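Local coordinates for phosphoribosylaminoimidazole carboxylase (Bombyx mori, PDB 4JA0), which probably catalyses two steps of purine biosynthesis, carboxylating aminoimidazole ribonucleotide and then joining the product to aspartate to form SAICAR, at residues Lys56-Phe68 with Ala79-Ser91. Residues are numbered along the deposited sequence; the frame is centred on the assembly and turned at random.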
loop_
_atom_site.group_PDB
_atom_site.type_symbol
_atom_site.label_atom_id
_atom_site.label_comp_id
_atom_site.label_asym_id
_atom_site.label_seq_id
_atom_site.Cartn_x
_atom_site.Cartn_y
_atom_site.Cartn_z
ATOM N N LYS A 56 -57.567 -44.152 1.952
ATOM C CA LYS A 56 -56.285 -43.427 1.957
ATOM C C LYS A 56 -56.270 -41.949 1.492
ATOM O O LYS A 56 -55.207 -41.321 1.455
ATOM C CB LYS A 56 -55.232 -44.215 1.159
ATOM C CG LYS A 56 -55.204 -43.981 -0.358
ATOM C CD LYS A 56 -53.832 -44.395 -0.924
ATOM C CE LYS A 56 -53.557 -43.936 -2.376
ATOM N NZ LYS A 56 -53.915 -42.525 -2.737
ATOM N N ALA A 57 -57.415 -41.386 1.130
ATOM C CA ALA A 57 -57.436 -39.997 0.688
ATOM C C ALA A 57 -57.008 -39.040 1.806
ATOM O O ALA A 57 -56.363 -38.019 1.549
ATOM C CB ALA A 57 -58.808 -39.622 0.170
ATOM N N ALA A 58 -57.367 -39.361 3.044
ATOM C CA ALA A 58 -56.979 -38.519 4.171
ATOM C C ALA A 58 -55.482 -38.596 4.428
ATOM O O ALA A 58 -54.850 -37.578 4.690
ATOM C CB ALA A 58 -57.744 -38.925 5.416
ATOM N N ILE A 59 -54.913 -39.793 4.286
ATOM C CA ILE A 59 -53.495 -40.018 4.534
ATOM C C ILE A 59 -52.650 -39.199 3.565
ATOM O O ILE A 59 -51.706 -38.508 3.960
ATOM C CB ILE A 59 -53.112 -41.505 4.343
ATOM C CG1 ILE A 59 -53.958 -42.422 5.238
ATOM C CG2 ILE A 59 -51.617 -41.711 4.577
ATOM C CD1 ILE A 59 -53.675 -42.260 6.716
ATOM N N SER A 60 -53.004 -39.270 2.290
ATOM C CA SER A 60 -52.290 -38.519 1.269
ATOM C C SER A 60 -52.364 -37.020 1.487
ATOM O O SER A 60 -51.333 -36.361 1.517
ATOM C CB SER A 60 -52.828 -38.858 -0.116
ATOM O OG SER A 60 -52.509 -40.196 -0.443
ATOM N N ASN A 61 -53.568 -36.499 1.700
ATOM C CA ASN A 61 -53.772 -35.062 1.845
ATOM C C ASN A 61 -52.904 -34.524 2.984
ATOM O O ASN A 61 -52.231 -33.487 2.851
ATOM C CB ASN A 61 -55.257 -34.758 2.090
ATOM C CG ASN A 61 -55.617 -33.307 1.826
ATOM O OD1 ASN A 61 -55.517 -32.838 0.703
ATOM N ND2 ASN A 61 -56.059 -32.601 2.854
ATOM N N GLN A 62 -52.878 -35.254 4.092
ATOM C CA GLN A 62 -52.057 -34.815 5.211
ATOM C C GLN A 62 -50.566 -34.949 4.904
ATOM O O GLN A 62 -49.785 -34.059 5.235
ATOM C CB GLN A 62 -52.399 -35.580 6.490
ATOM C CG GLN A 62 -53.764 -35.272 7.057
ATOM C CD GLN A 62 -54.029 -36.081 8.300
ATOM O OE1 GLN A 62 -53.950 -37.311 8.283
ATOM N NE2 GLN A 62 -54.363 -35.399 9.389
ATOM N N THR A 63 -50.183 -36.041 4.248
ATOM C CA THR A 63 -48.786 -36.238 3.900
ATOM C C THR A 63 -48.352 -35.060 3.044
ATOM O O THR A 63 -47.381 -34.364 3.330
ATOM C CB THR A 63 -48.562 -37.537 3.102
ATOM O OG1 THR A 63 -49.047 -38.671 3.837
ATOM C CG2 THR A 63 -47.075 -37.706 2.749
ATOM N N ASN A 64 -49.149 -34.803 2.024
ATOM C CA ASN A 64 -48.891 -33.736 1.089
ATOM C C ASN A 64 -48.778 -32.345 1.713
ATOM O O ASN A 64 -47.824 -31.624 1.457
ATOM C CB ASN A 64 -50.025 -33.713 0.092
ATOM C CG ASN A 64 -49.677 -32.971 -1.112
ATOM O OD1 ASN A 64 -48.600 -33.160 -1.667
ATOM N ND2 ASN A 64 -50.548 -32.063 -1.516
ATOM N N ALA A 65 -49.772 -31.974 2.510
ATOM C CA ALA A 65 -49.827 -30.650 3.121
ATOM C C ALA A 65 -48.602 -30.392 3.982
ATOM O O ALA A 65 -48.107 -29.253 4.084
ATOM C CB ALA A 65 -51.088 -30.507 3.954
ATOM N N LYS A 66 -48.123 -31.461 4.606
ATOM C CA LYS A 66 -46.975 -31.370 5.486
ATOM C C LYS A 66 -45.705 -31.092 4.676
ATOM O O LYS A 66 -44.919 -30.195 5.018
ATOM C CB LYS A 66 -46.851 -32.654 6.322
ATOM N N VAL A 67 -45.536 -31.824 3.581
ATOM C CA VAL A 67 -44.390 -31.636 2.703
ATOM C C VAL A 67 -44.364 -30.218 2.161
ATOM O O VAL A 67 -43.345 -29.541 2.249
ATOM C CB VAL A 67 -44.406 -32.671 1.535
ATOM C CG1 VAL A 67 -43.408 -32.302 0.436
ATOM C CG2 VAL A 67 -44.141 -34.078 2.062
ATOM N N PHE A 68 -45.494 -29.742 1.653
ATOM C CA PHE A 68 -45.542 -28.416 1.043
ATOM C C PHE A 68 -45.258 -27.342 2.084
ATOM O O PHE A 68 -44.626 -26.342 1.776
ATOM C CB PHE A 68 -46.883 -28.190 0.325
ATOM C CG PHE A 68 -46.947 -28.809 -1.057
ATOM C CD1 PHE A 68 -48.124 -29.364 -1.529
ATOM C CD2 PHE A 68 -45.819 -28.887 -1.864
ATOM C CE1 PHE A 68 -48.180 -29.955 -2.793
ATOM C CE2 PHE A 68 -45.878 -29.471 -3.129
ATOM C CZ PHE A 68 -47.057 -30.006 -3.585
ATOM N N ALA A 79 -47.875 -23.953 -5.457
ATOM C CA ALA A 79 -49.263 -23.611 -5.713
ATOM C C ALA A 79 -50.066 -23.845 -4.434
ATOM O O ALA A 79 -51.228 -23.450 -4.335
ATOM C CB ALA A 79 -49.816 -24.447 -6.860
ATOM N N PHE A 80 -49.442 -24.480 -3.447
ATOM C CA PHE A 80 -50.181 -24.898 -2.259
ATOM C C PHE A 80 -50.465 -23.733 -1.307
ATOM O O PHE A 80 -49.554 -22.975 -0.932
ATOM C CB PHE A 80 -49.422 -25.991 -1.513
ATOM C CG PHE A 80 -50.091 -26.424 -0.254
ATOM C CD1 PHE A 80 -49.648 -25.970 0.972
ATOM C CD2 PHE A 80 -51.179 -27.280 -0.295
ATOM C CE1 PHE A 80 -50.272 -26.380 2.153
ATOM C CE2 PHE A 80 -51.810 -27.691 0.876
ATOM C CZ PHE A 80 -51.358 -27.237 2.101
ATOM N N VAL A 81 -51.723 -23.626 -0.886
ATOM C CA VAL A 81 -52.140 -22.543 -0.001
ATOM C C VAL A 81 -52.443 -23.034 1.414
ATOM O O VAL A 81 -51.785 -22.653 2.372
ATOM C CB VAL A 81 -53.405 -21.843 -0.515
ATOM C CG1 VAL A 81 -53.767 -20.706 0.428
ATOM C CG2 VAL A 81 -53.213 -21.335 -1.935
ATOM N N LYS A 82 -53.453 -23.884 1.526
ATOM C CA LYS A 82 -53.872 -24.435 2.806
ATOM C C LYS A 82 -54.797 -25.627 2.620
ATOM O O LYS A 82 -55.448 -25.782 1.578
ATOM C CB LYS A 82 -54.580 -23.368 3.646
ATOM C CG LYS A 82 -55.873 -22.859 3.015
ATOM C CD LYS A 82 -56.595 -21.849 3.903
ATOM C CE LYS A 82 -57.836 -21.297 3.208
ATOM N NZ LYS A 82 -58.590 -20.321 4.043
ATOM N N ILE A 83 -54.882 -26.442 3.665
ATOM C CA ILE A 83 -55.817 -27.558 3.692
ATOM C C ILE A 83 -57.253 -27.031 3.701
ATOM O O ILE A 83 -57.562 -26.045 4.382
ATOM C CB ILE A 83 -55.556 -28.475 4.910
ATOM C CG1 ILE A 83 -54.568 -29.582 4.531
ATOM C CG2 ILE A 83 -56.835 -29.108 5.397
ATOM C CD1 ILE A 83 -54.311 -30.595 5.627
ATOM N N ALA A 84 -58.115 -27.647 2.898
ATOM C CA ALA A 84 -59.516 -27.253 2.869
ATOM C C ALA A 84 -60.287 -28.177 3.795
ATOM O O ALA A 84 -61.136 -27.739 4.574
ATOM C CB ALA A 84 -60.072 -27.342 1.448
ATOM N N SER A 85 -59.946 -29.461 3.726
ATOM C CA SER A 85 -60.545 -30.468 4.582
ATOM C C SER A 85 -59.566 -31.606 4.782
ATOM O O SER A 85 -58.374 -31.488 4.529
ATOM C CB SER A 85 -61.829 -31.029 3.967
ATOM O OG SER A 85 -61.591 -31.554 2.675
ATOM N N GLU A 86 -60.105 -32.734 5.198
ATOM C CA GLU A 86 -59.308 -33.878 5.590
ATOM C C GLU A 86 -58.819 -34.634 4.364
ATOM O O GLU A 86 -57.868 -35.420 4.440
ATOM C CB GLU A 86 -60.154 -34.758 6.523
ATOM C CG GLU A 86 -60.410 -34.116 7.919
ATOM C CD GLU A 86 -61.119 -32.746 7.883
ATOM O OE1 GLU A 86 -61.705 -32.378 6.838
ATOM O OE2 GLU A 86 -61.078 -32.024 8.906
ATOM N N THR A 87 -59.466 -34.371 3.230
ATOM C CA THR A 87 -59.147 -35.068 1.994
ATOM C C THR A 87 -58.812 -34.124 0.846
ATOM O O THR A 87 -58.375 -34.562 -0.222
ATOM C CB THR A 87 -60.326 -35.943 1.563
ATOM O OG1 THR A 87 -61.535 -35.176 1.688
ATOM C CG2 THR A 87 -60.422 -37.178 2.449
ATOM N N ALA A 88 -58.974 -32.825 1.087
ATOM C CA ALA A 88 -58.781 -31.827 0.036
ATOM C C ALA A 88 -57.917 -30.638 0.470
ATOM O O ALA A 88 -57.740 -30.384 1.658
ATOM C CB ALA A 88 -60.140 -31.344 -0.486
ATOM N N PHE A 89 -57.368 -29.925 -0.508
ATOM C CA PHE A 89 -56.641 -28.692 -0.227
ATOM C C PHE A 89 -56.807 -27.608 -1.294
ATOM O O PHE A 89 -57.145 -27.894 -2.446
ATOM C CB PHE A 89 -55.148 -28.959 0.009
ATOM C CG PHE A 89 -54.391 -29.378 -1.224
ATOM C CD1 PHE A 89 -53.953 -28.433 -2.146
ATOM C CD2 PHE A 89 -54.083 -30.710 -1.440
ATOM C CE1 PHE A 89 -53.254 -28.811 -3.274
ATOM C CE2 PHE A 89 -53.382 -31.095 -2.558
ATOM C CZ PHE A 89 -52.963 -30.145 -3.475
ATOM N N LEU A 90 -56.514 -26.372 -0.899
ATOM C CA LEU A 90 -56.577 -25.223 -1.782
ATOM C C LEU A 90 -55.239 -24.935 -2.416
ATOM O O LEU A 90 -54.207 -24.845 -1.741
ATOM C CB LEU A 90 -57.042 -23.984 -1.022
ATOM C CG LEU A 90 -58.495 -24.183 -0.627
ATOM C CD1 LEU A 90 -58.943 -23.206 0.449
ATOM C CD2 LEU A 90 -59.339 -24.056 -1.893
ATOM N N SER A 91 -55.289 -24.740 -3.726
ATOM C CA SER A 91 -54.110 -24.571 -4.545
ATOM C C SER A 91 -54.264 -23.311 -5.376
ATOM O O SER A 91 -55.374 -22.962 -5.791
ATOM C CB SER A 91 -53.965 -25.802 -5.453
ATOM O OG SER A 91 -53.012 -25.610 -6.488
#
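Ala58 meets Thr87, and Phe68 meets Phe80, where helix 57-68 packs on the antiparallel hairpin of strands 80-83 and 88-91, its axis 8.8 Å from strand 88-91 and inclined 36° to it. Asn61 carries the polar centre. With CG anti to the backbone N (chi1 -162°), the amide points to the hairpin turn, and Asn61 ND2 donates to Ala88 O at 3.0 Å from above the carbonyl plane. Two backbone donors, Ala84 N and Ser85 N, close the turn on this oxygen, and Asn61 ND2 adds a third from the helix. Asn61 OD1 lies in the plane of the Phe89 ring, at its edge, 3.3 Å from Phe89 CD2, and accepts a hydrogen bond from Lys39 of the adjacent strand 36-43. Replacing Asn61 by an alanine would remove the amide, and Lys39 would probably lose this acceptor while Ala88 O kept its two backbone donors. Asn64 ND2 sits near Phe89 CE2, the two side chains crossing at about a right angle, while Asn64 OD1 accepts a hydrogen bond from Ile211 N. Further along the helix, Ala65 CB packs 3.6 Å from Ile83 CD1 and also touches Phe80 CZ. The Phe68 and Phe80 rings barely overlap, their centroids 5.6 Å apart; Phe68 CB instead rests against Phe80 CD1. Within the SAICAR synthetase region, the contact thus joins helix to sheet through apolar packing at the Phe68 end and, at the turn, through an amide whose two ends bind separate partners, which should fix its rotation.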